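Local coordinates for protein KLLA0C04147p (Kluyveromyces lactis, PDB 5H2A) that probably binds and transfers sterols as an OSBP-family lipid transporter, this chain being its ankyrin-repeat (ANK) domain, at residues D220-D225 / R263-I268; Q162-R167 / I208-W213. All blocks are in the same frame, centred on the assembly; numbering follows the deposited sequence.

Contact 1 of 2, residues D220-D225 / R263-I268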
loop_
_atom_site.group_PDB
_atom_site.type_symbol
_atom_site.label_atom_id
_atom_site.label_comp_id
_atom_site.label_asym_id
_atom_site.label_seq_id
_atom_site.Cartn_x
_atom_site.Cartn_y
_atom_site.Cartn_z
ATOM N N ASP A 220 -1.615 -6.108 -19.380
ATOM C CA ASP A 220 -0.808 -5.661 -20.507
ATOM C C ASP A 220 -1.200 -6.431 -21.755
ATOM O O ASP A 220 -0.898 -7.630 -21.854
ATOM C CB ASP A 220 0.681 -5.852 -20.204
ATOM C CG ASP A 220 1.595 -5.333 -21.319
ATOM O OD1 ASP A 220 1.129 -5.104 -22.453
ATOM O OD2 ASP A 220 2.806 -5.160 -21.055
ATOM N N PRO A 221 -1.835 -5.795 -22.744
ATOM C CA PRO A 221 -2.267 -6.538 -23.941
ATOM C C PRO A 221 -1.128 -6.985 -24.839
ATOM O O PRO A 221 -1.370 -7.761 -25.777
ATOM C CB PRO A 221 -3.179 -5.536 -24.661
ATOM C CG PRO A 221 -2.703 -4.210 -24.207
ATOM C CD PRO A 221 -2.243 -4.382 -22.783
ATOM N N PHE A 222 0.101 -6.534 -24.586
ATOM C CA PHE A 222 1.249 -6.932 -25.386
ATOM C C PHE A 222 1.961 -8.160 -24.838
ATOM O O PHE A 222 2.835 -8.703 -25.521
ATOM C CB PHE A 222 2.249 -5.771 -25.489
ATOM C CG PHE A 222 1.731 -4.590 -26.268
ATOM C CD1 PHE A 222 0.925 -4.780 -27.382
ATOM C CD2 PHE A 222 2.049 -3.295 -25.888
ATOM C CE1 PHE A 222 0.448 -3.697 -28.113
ATOM C CE2 PHE A 222 1.568 -2.202 -26.605
ATOM C CZ PHE A 222 0.766 -2.408 -27.729
ATOM N N LYS A 223 1.609 -8.617 -23.639
ATOM C CA LYS A 223 2.257 -9.801 -23.082
ATOM C C LYS A 223 1.765 -11.048 -23.801
ATOM O O LYS A 223 0.562 -11.338 -23.825
ATOM C CB LYS A 223 2.006 -9.885 -21.574
ATOM C CG LYS A 223 2.633 -11.112 -20.920
ATOM C CD LYS A 223 3.612 -10.748 -19.816
ATOM C CE LYS A 223 4.221 -12.001 -19.203
ATOM N NZ LYS A 223 4.784 -11.734 -17.845
ATOM N N ARG A 224 2.692 -11.770 -24.422
ATOM C CA ARG A 224 2.315 -12.969 -25.143
ATOM C C ARG A 224 2.196 -14.141 -24.180
ATOM O O ARG A 224 2.753 -14.138 -23.078
ATOM C CB ARG A 224 3.335 -13.276 -26.241
ATOM C CG ARG A 224 3.585 -12.086 -27.153
ATOM C CD ARG A 224 4.562 -12.394 -28.277
ATOM N NE ARG A 224 4.576 -11.291 -29.231
ATOM C CZ ARG A 224 3.789 -11.227 -30.299
ATOM N NH1 ARG A 224 2.945 -12.218 -30.559
ATOM N NH2 ARG A 224 3.848 -10.180 -31.109
ATOM N N ASP A 225 1.438 -15.145 -24.596
ATOM C CA ASP A 225 1.380 -16.372 -23.820
ATOM C C ASP A 225 2.589 -17.247 -24.150
ATOM O O ASP A 225 3.456 -16.883 -24.951
ATOM C CB ASP A 225 0.054 -17.102 -24.057
ATOM C CG ASP A 225 -0.146 -17.559 -25.502
ATOM O OD1 ASP A 225 0.824 -17.707 -26.281
ATOM O OD2 ASP A 225 -1.317 -17.792 -25.862
ATOM N N ARG A 263 -3.364 0.729 -27.375
ATOM C CA ARG A 263 -2.981 2.122 -27.607
ATOM C C ARG A 263 -2.461 2.762 -26.326
ATOM O O ARG A 263 -1.426 3.439 -26.327
ATOM C CB ARG A 263 -4.171 2.912 -28.173
ATOM C CG ARG A 263 -4.516 2.537 -29.628
ATOM C CD ARG A 263 -5.560 3.476 -30.256
ATOM N NE ARG A 263 -6.862 3.427 -29.592
ATOM C CZ ARG A 263 -7.859 2.614 -29.953
ATOM N NH1 ARG A 263 -9.011 2.632 -29.298
ATOM N NH2 ARG A 263 -7.701 1.774 -30.965
ATOM N N GLU A 264 -3.158 2.547 -25.214
ATOM C CA GLU A 264 -2.717 3.132 -23.952
ATOM C C GLU A 264 -1.398 2.515 -23.493
ATOM O O GLU A 264 -0.509 3.221 -22.993
ATOM C CB GLU A 264 -3.825 2.964 -22.909
ATOM C CG GLU A 264 -5.108 3.665 -23.353
ATOM C CD GLU A 264 -6.298 3.395 -22.447
ATOM O OE1 GLU A 264 -6.286 2.379 -21.719
ATOM O OE2 GLU A 264 -7.255 4.199 -22.476
ATOM N N GLN A 265 -1.238 1.207 -23.701
ATOM C CA GLN A 265 0.009 0.527 -23.350
ATOM C C GLN A 265 1.188 1.075 -24.149
ATOM O O GLN A 265 2.312 1.167 -23.633
ATOM C CB GLN A 265 -0.134 -0.976 -23.594
ATOM C CG GLN A 265 0.960 -1.809 -22.947
ATOM C CD GLN A 265 0.920 -1.715 -21.440
ATOM O OE1 GLN A 265 -0.141 -1.859 -20.824
ATOM N NE2 GLN A 265 2.076 -1.445 -20.829
ATOM N N SER A 266 0.954 1.423 -25.417
ATOM C CA SER A 266 2.027 1.965 -26.246
ATOM C C SER A 266 2.594 3.249 -25.646
ATOM O O SER A 266 3.806 3.496 -25.716
ATOM C CB SER A 266 1.514 2.218 -27.663
ATOM O OG SER A 266 1.334 1.000 -28.358
ATOM N N VAL A 267 1.734 4.071 -25.049
ATOM C CA VAL A 267 2.198 5.304 -24.413
ATOM C C VAL A 267 3.005 4.985 -23.161
ATOM O O VAL A 267 4.086 5.544 -22.944
ATOM C CB VAL A 267 1.013 6.230 -24.084
ATOM C CG1 VAL A 267 1.507 7.497 -23.387
ATOM C CG2 VAL A 267 0.234 6.585 -25.350
ATOM N N ILE A 268 2.490 4.083 -22.320
ATOM C CA ILE A 268 3.193 3.694 -21.099
ATOM C C ILE A 268 4.595 3.196 -21.418
ATOM O O ILE A 268 5.568 3.559 -20.746
ATOM C CB ILE A 268 2.381 2.634 -20.328
ATOM C CG1 ILE A 268 1.039 3.211 -19.875
ATOM C CG2 ILE A 268 3.179 2.103 -19.143
ATOM C CD1 ILE A 268 0.030 2.153 -19.440
#
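D220 and Q265 have the nearest CA atoms across the contact, 6.9 Å apart, where a type I beta turn from D220 to K223 faces the last turns of helix 249-268. Q265 reaches into the turn, bent at chi2 (64°) so that its amide lies stacked over the D220 carboxylate, the two planes 20° apart. The approach is close, with D220 OD1 3.3 Å from Q265 CG, yet no hydrogen bond joins the two; Q265 NE2 gives its bond to D269. D220 OD1 instead accepts from F222 N at 2.8 Å, met from above the carboxylate plane. With an alanine here in place of D220, F222 N is likely to lose its acceptor and the Q265 amide the flat group it stacks on. F222 and Q265 run past each other in opposite directions, ring and amide planes 82° apart, with F222 CD2 3.5 Å from Q265 CG. At the ring edge S266 OG comes 3.5 Å from F222 CZ while bonding back to A262 O. P221 CD lies 3.8 Å from Q265 OE1. The bond from D220 OD1 makes this an Asx turn, superposed on the beta turn and packed against the C-terminal helix.

Contact 2 of 2, residues Q162-R167 / I208-W213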
loop_
_atom_site.group_PDB
_atom_site.type_symbol
_atom_site.label_atom_id
_atom_site.label_comp_id
_atom_site.label_asym_id
_atom_site.label_seq_id
_atom_site.Cartn_x
_atom_site.Cartn_y
_atom_site.Cartn_z
ATOM N N GLN A 162 -8.061 -16.241 -5.830
ATOM C CA GLN A 162 -9.390 -16.602 -5.344
ATOM C C GLN A 162 -10.445 -15.583 -5.770
ATOM O O GLN A 162 -11.571 -15.950 -6.142
ATOM C CB GLN A 162 -9.356 -16.735 -3.818
ATOM C CG GLN A 162 -10.607 -17.390 -3.240
ATOM C CD GLN A 162 -10.850 -18.782 -3.816
ATOM O OE1 GLN A 162 -9.934 -19.605 -3.885
ATOM N NE2 GLN A 162 -12.084 -19.044 -4.242
ATOM N N ALA A 163 -10.121 -14.295 -5.691
ATOM C CA ALA A 163 -11.070 -13.280 -6.124
ATOM C C ALA A 163 -11.384 -13.413 -7.608
ATOM O O ALA A 163 -12.536 -13.221 -8.013
ATOM C CB ALA A 163 -10.537 -11.872 -5.818
ATOM N N PHE A 164 -10.378 -13.732 -8.440
ATOM C CA PHE A 164 -10.666 -14.006 -9.849
ATOM C C PHE A 164 -11.545 -15.249 -9.994
ATOM O O PHE A 164 -12.494 -15.253 -10.790
ATOM C CB PHE A 164 -9.370 -14.195 -10.652
ATOM C CG PHE A 164 -8.674 -12.894 -11.009
ATOM C CD1 PHE A 164 -9.264 -12.001 -11.881
ATOM C CD2 PHE A 164 -7.433 -12.589 -10.473
ATOM C CE1 PHE A 164 -8.635 -10.810 -12.220
ATOM C CE2 PHE A 164 -6.786 -11.400 -10.802
ATOM C CZ PHE A 164 -7.388 -10.508 -11.673
ATOM N N ASN A 165 -11.222 -16.321 -9.257
ATOM C CA ASN A 165 -12.039 -17.541 -9.331
ATOM C C ASN A 165 -13.490 -17.260 -8.971
ATOM O O ASN A 165 -14.399 -17.872 -9.542
ATOM C CB ASN A 165 -11.482 -18.637 -8.413
ATOM C CG ASN A 165 -10.162 -19.201 -8.897
ATOM O OD1 ASN A 165 -9.775 -19.010 -10.039
ATOM N ND2 ASN A 165 -9.487 -19.931 -8.029
ATOM N N ASN A 166 -13.731 -16.328 -8.051
ATOM C CA ASN A 166 -15.079 -15.952 -7.629
ATOM C C ASN A 166 -15.714 -14.865 -8.486
ATOM O O ASN A 166 -16.847 -14.458 -8.195
ATOM C CB ASN A 166 -15.058 -15.477 -6.169
ATOM C CG ASN A 166 -14.615 -16.561 -5.215
ATOM O OD1 ASN A 166 -14.631 -17.743 -5.565
ATOM N ND2 ASN A 166 -14.226 -16.168 -3.992
ATOM N N ARG A 167 -15.012 -14.357 -9.506
ATOM C CA ARG A 167 -15.482 -13.213 -10.290
ATOM C C ARG A 167 -15.936 -12.064 -9.389
ATOM O O ARG A 167 -16.945 -11.402 -9.645
ATOM C CB ARG A 167 -16.603 -13.622 -11.253
ATOM C CG ARG A 167 -16.230 -14.746 -12.207
ATOM C CD ARG A 167 -17.403 -15.072 -13.139
ATOM N NE ARG A 167 -17.547 -14.026 -14.146
ATOM C CZ ARG A 167 -18.580 -13.203 -14.245
ATOM N NH1 ARG A 167 -19.602 -13.321 -13.409
ATOM N NH2 ARG A 167 -18.602 -12.287 -15.206
ATOM N N ILE A 208 -16.342 -10.559 -20.185
ATOM C CA ILE A 208 -16.176 -9.133 -20.465
ATOM C C ILE A 208 -15.961 -8.355 -19.177
ATOM O O ILE A 208 -15.078 -7.488 -19.093
ATOM C CB ILE A 208 -17.397 -8.604 -21.240
ATOM C CG1 ILE A 208 -17.410 -9.203 -22.651
ATOM C CG2 ILE A 208 -17.383 -7.078 -21.283
ATOM C CD1 ILE A 208 -18.729 -8.990 -23.410
ATOM N N LEU A 209 -16.777 -8.644 -18.158
ATOM C CA LEU A 209 -16.653 -7.971 -16.861
ATOM C C LEU A 209 -15.231 -8.052 -16.311
ATOM O O LEU A 209 -14.657 -7.047 -15.856
ATOM C CB LEU A 209 -17.629 -8.598 -15.862
ATOM C CG LEU A 209 -17.603 -8.021 -14.439
ATOM C CD1 LEU A 209 -18.208 -6.629 -14.432
ATOM C CD2 LEU A 209 -18.327 -8.932 -13.462
ATOM N N LEU A 210 -14.656 -9.256 -16.318
ATOM C CA LEU A 210 -13.337 -9.444 -15.727
ATOM C C LEU A 210 -12.236 -8.923 -16.643
ATOM O O LEU A 210 -11.247 -8.373 -16.157
ATOM C CB LEU A 210 -13.097 -10.920 -15.390
ATOM C CG LEU A 210 -13.535 -11.332 -13.975
ATOM C CD1 LEU A 210 -12.716 -10.613 -12.915
ATOM C CD2 LEU A 210 -15.037 -11.054 -13.765
ATOM N N CYS A 211 -12.386 -9.072 -17.962
ATOM C CA CYS A 211 -11.398 -8.471 -18.862
ATOM C C CYS A 211 -11.331 -6.960 -18.686
ATOM O O CYS A 211 -10.241 -6.381 -18.680
ATOM C CB CYS A 211 -11.711 -8.816 -20.314
ATOM S SG CYS A 211 -11.356 -10.533 -20.681
ATOM N N ARG A 212 -12.485 -6.298 -18.570
ATOM C CA ARG A 212 -12.473 -4.849 -18.354
ATOM C C ARG A 212 -11.738 -4.490 -17.067
ATOM O O ARG A 212 -10.933 -3.548 -17.042
ATOM C CB ARG A 212 -13.906 -4.311 -18.317
ATOM C CG ARG A 212 -14.056 -2.952 -18.990
ATOM C CD ARG A 212 -15.409 -2.305 -18.706
ATOM N NE ARG A 212 -16.542 -3.074 -19.209
ATOM C CZ ARG A 212 -16.851 -3.196 -20.496
ATOM N NH1 ARG A 212 -16.098 -2.617 -21.423
ATOM N NH2 ARG A 212 -17.911 -3.902 -20.855
ATOM N N TRP A 213 -12.012 -5.222 -15.989
ATOM C CA TRP A 213 -11.348 -4.970 -14.715
ATOM C C TRP A 213 -9.846 -5.171 -14.837
ATOM O O TRP A 213 -9.050 -4.336 -14.369
ATOM C CB TRP A 213 -11.928 -5.882 -13.620
ATOM C CG TRP A 213 -11.433 -5.444 -12.275
ATOM C CD1 TRP A 213 -12.030 -4.540 -11.440
ATOM C CD2 TRP A 213 -10.193 -5.810 -11.653
ATOM N NE1 TRP A 213 -11.254 -4.351 -10.312
ATOM C CE2 TRP A 213 -10.119 -5.113 -10.421
ATOM C CE3 TRP A 213 -9.142 -6.668 -12.008
ATOM C CZ2 TRP A 213 -9.041 -5.250 -9.548
ATOM C CZ3 TRP A 213 -8.079 -6.809 -11.136
ATOM C CH2 TRP A 213 -8.031 -6.098 -9.924
#
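F164 and W213 meet at about a right angle, the phenyl ring and the six-membered ring of the indole having planes 78° apart and centroids 5.9 Å apart. The contact is made at F164 CZ, 3.8 Å from W213 CZ3, an oblique aromatic pairing. W213 gets there with CG anti to its backbone N (chi1 -169°), which carries the CE3-CZ3 side of the indole to the F164 ring, and its NE1 is satisfied by N173. L210 sits at the rim of the phenyl ring, near its plane: CD1 touches F164 CD1 at 3.9 Å. The other methyl of L210 turns to R167, whose chain bends at chi3 (74°) and passes obliquely, with L210 CD2 3.9 Å from R167 CB and also 3.9 Å from R167 NE. Farther out, R167 NH2 lies 3.8 Å from L209 CD2. The guanidinium takes its charge partner from D207, just ahead of I208, through a salt bridge at NE; D207 also accepts from L210 N. One aspartate thus ties the arginine to the first turn of the helix on which its side chain rests. R167 has positive phi and two bonds run back into the last turn, one of them R167 N to F164 O at 3.0 Å. This Schellman motif ends helix 139-165, and F164 and R167 pack on helix 208-215 through a mostly buried interface, open at R167 and L209, in this helical ANK domain.

Overall arrangement
Contact 2 is largely buried and contact 1 lies at the surface, their centres 19 Å apart and nearest atoms about 9 Å apart. Both segments of contact 2 precede those of contact 1 in the chain. Contact 2 joins helix 139-165 to helix 208-215; contact 1 sets the loop after helix 208-215 against the end of helix 249-268. That final helix also meets helix 208-215 directly, C211 touching L254 and M257 and R212 bridging to E253. The chemistry follows the burial: aromatic and aliphatic packing inside, with an arginine at its margin; outside, a carboxylate stacked on an amide, and a phenyl ring against that glutamine's methylenes and a serine hydroxyl. Neither contact has a hydrogen bond between its segments.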